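Local coordinates for protein putative hyaluronoglucosaminidase (Clostridium perfringens, PDB 6PWI) that probably cleaves N-acetylhexosamine residues from glycans, as a secreted family 84 glycoside hydrolase, this chain being its N-terminal part, with the catalytic barrel, at residues D173-Q178 with Y442-A447. Residues are numbered along the deposited sequence; the frame is centred on the assembly and turned at random.
Sequences DYSDGQ and YGWNRA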
# COMPACT_ATOMS: atom_id res chain seq x y z
N ASP A 173 -2.57 1.93 -21.16
CA ASP A 173 -2.20 2.17 -19.78
C ASP A 173 -0.69 2.22 -19.61
O ASP A 173 0.06 1.64 -20.39
CB ASP A 173 -2.86 1.15 -18.84
CG ASP A 173 -3.22 1.72 -17.48
OD1 ASP A 173 -2.81 2.87 -17.18
OD2 ASP A 173 -3.90 1.00 -16.72
N TYR A 174 -0.26 2.92 -18.56
CA TYR A 174 1.13 2.97 -18.15
C TYR A 174 1.22 3.53 -16.73
O TYR A 174 0.24 4.04 -16.19
CB TYR A 174 1.95 3.81 -19.12
CG TYR A 174 1.57 5.27 -19.16
CD1 TYR A 174 2.10 6.17 -18.25
CD2 TYR A 174 0.68 5.74 -20.11
CE1 TYR A 174 1.74 7.51 -18.28
CE2 TYR A 174 0.32 7.08 -20.16
CZ TYR A 174 0.85 7.96 -19.24
OH TYR A 174 0.49 9.28 -19.30
N SER A 175 2.42 3.43 -16.13
CA SER A 175 2.64 3.88 -14.78
C SER A 175 3.43 5.19 -14.79
O SER A 175 4.38 5.33 -15.55
CB SER A 175 3.36 2.85 -13.96
OG SER A 175 3.54 3.31 -12.63
N ASP A 176 3.01 6.12 -13.92
CA ASP A 176 3.76 7.35 -13.71
C ASP A 176 5.05 7.02 -12.96
O ASP A 176 6.09 7.59 -13.28
CB ASP A 176 2.90 8.40 -13.01
CG ASP A 176 1.90 9.05 -13.95
OD1 ASP A 176 2.31 9.40 -15.08
OD2 ASP A 176 0.71 9.17 -13.56
N GLY A 177 4.97 6.10 -12.00
CA GLY A 177 6.11 5.74 -11.18
C GLY A 177 6.77 4.44 -11.63
O GLY A 177 6.09 3.50 -12.05
N GLN A 178 8.11 4.40 -11.52
CA GLN A 178 8.90 3.21 -11.77
C GLN A 178 8.62 2.15 -10.69
O GLN A 178 8.41 0.99 -11.02
CB GLN A 178 10.38 3.61 -11.91
CG GLN A 178 11.34 2.45 -12.15
CD GLN A 178 12.80 2.81 -11.97
OE1 GLN A 178 13.16 3.89 -11.49
NE2 GLN A 178 13.67 1.90 -12.35
N TYR A 442 -2.12 5.87 -6.44
CA TYR A 442 -1.36 7.10 -6.62
C TYR A 442 -0.07 6.83 -7.38
O TYR A 442 0.32 7.61 -8.24
CB TYR A 442 -1.08 7.74 -5.26
CG TYR A 442 -0.18 8.95 -5.30
CD1 TYR A 442 -0.58 10.13 -5.91
CD2 TYR A 442 1.08 8.93 -4.71
CE1 TYR A 442 0.24 11.25 -5.94
CE2 TYR A 442 1.91 10.04 -4.72
CZ TYR A 442 1.49 11.21 -5.34
OH TYR A 442 2.30 12.30 -5.35
N GLY A 443 0.59 5.72 -7.04
CA GLY A 443 1.88 5.39 -7.63
C GLY A 443 1.77 5.15 -9.13
O GLY A 443 2.67 5.52 -9.89
N TRP A 444 0.65 4.53 -9.55
CA TRP A 444 0.41 4.17 -10.94
C TRP A 444 -0.02 5.40 -11.74
O TRP A 444 0.60 5.71 -12.77
CB TRP A 444 -0.62 3.04 -11.05
CG TRP A 444 -0.88 2.62 -12.47
CD1 TRP A 444 -1.83 3.12 -13.31
CD2 TRP A 444 -0.17 1.62 -13.23
NE1 TRP A 444 -1.76 2.52 -14.53
CE2 TRP A 444 -0.75 1.59 -14.51
CE3 TRP A 444 0.90 0.76 -12.95
CZ2 TRP A 444 -0.29 0.73 -15.52
CZ3 TRP A 444 1.35 -0.09 -13.94
CH2 TRP A 444 0.76 -0.10 -15.21
N ASN A 445 -1.06 6.10 -11.26
CA ASN A 445 -1.66 7.23 -11.95
C ASN A 445 -1.77 8.41 -10.99
O ASN A 445 -2.71 8.47 -10.20
CB ASN A 445 -3.06 6.88 -12.47
CG ASN A 445 -3.70 7.97 -13.31
OD1 ASN A 445 -3.39 9.15 -13.16
ND2 ASN A 445 -4.61 7.59 -14.20
N ARG A 446 -0.83 9.36 -11.10
CA ARG A 446 -0.73 10.45 -10.14
C ARG A 446 -1.82 11.49 -10.35
O ARG A 446 -2.51 11.85 -9.40
CB ARG A 446 0.67 11.07 -10.18
CG ARG A 446 1.68 10.32 -9.32
CD ARG A 446 3.04 10.87 -9.65
NE ARG A 446 4.12 9.89 -9.58
CZ ARG A 446 5.31 10.08 -10.13
NH1 ARG A 446 5.56 11.20 -10.80
NH2 ARG A 446 6.26 9.16 -10.02
N ALA A 447 -1.97 12.00 -11.57
CA ALA A 447 -2.85 13.14 -11.80
C ALA A 447 -4.30 12.79 -11.46
O ALA A 447 -5.03 13.63 -10.94
CB ALA A 447 -2.71 13.66 -13.21
O HOH W 1 -0.36 11.43 -13.90
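Trp444 lays its indole against the backbone of Tyr174 and Ser175, with Ser175 CB over the six-membered ring, 3.7 Å from its centroid, in a CH-pi contact. With CG anti to the backbone N (chi1 -179°), the indole extends back along the strand as far as Asp173. Trp444 NE1 donates to Asp173 OD1 at 2.9 Å; the oxygen lies close to the ring plane, while the carboxylate stands nearly perpendicular to it (82°). Tyr174 N reaches this oxygen from the same face of the carboxylate, and Gln41 N is a further donor.

Strand 165-175 belongs to the N-terminal domain, and residues 176-178 carry the chain into the first strand of the (beta/alpha)8 barrel; the contact joins the strand's end and this linker to the C-terminal end of helix 433-444, which follows the eighth barrel strand.

Backbone bonds fasten the linker to that helix end: Asp176 N to Trp444 O at 2.7 Å, nearly straight, and a weak one from Gly177 N to Gly443 O. In return, Asp176 OD2 accepts from Arg446 N (2.9 Å) through its anti lone pair, and a water bridges it to Ala447 N. Asp176 CB lies over one guanidinium face of Arg446, toward its rim; Arg446 NH2 binds Phe418 O.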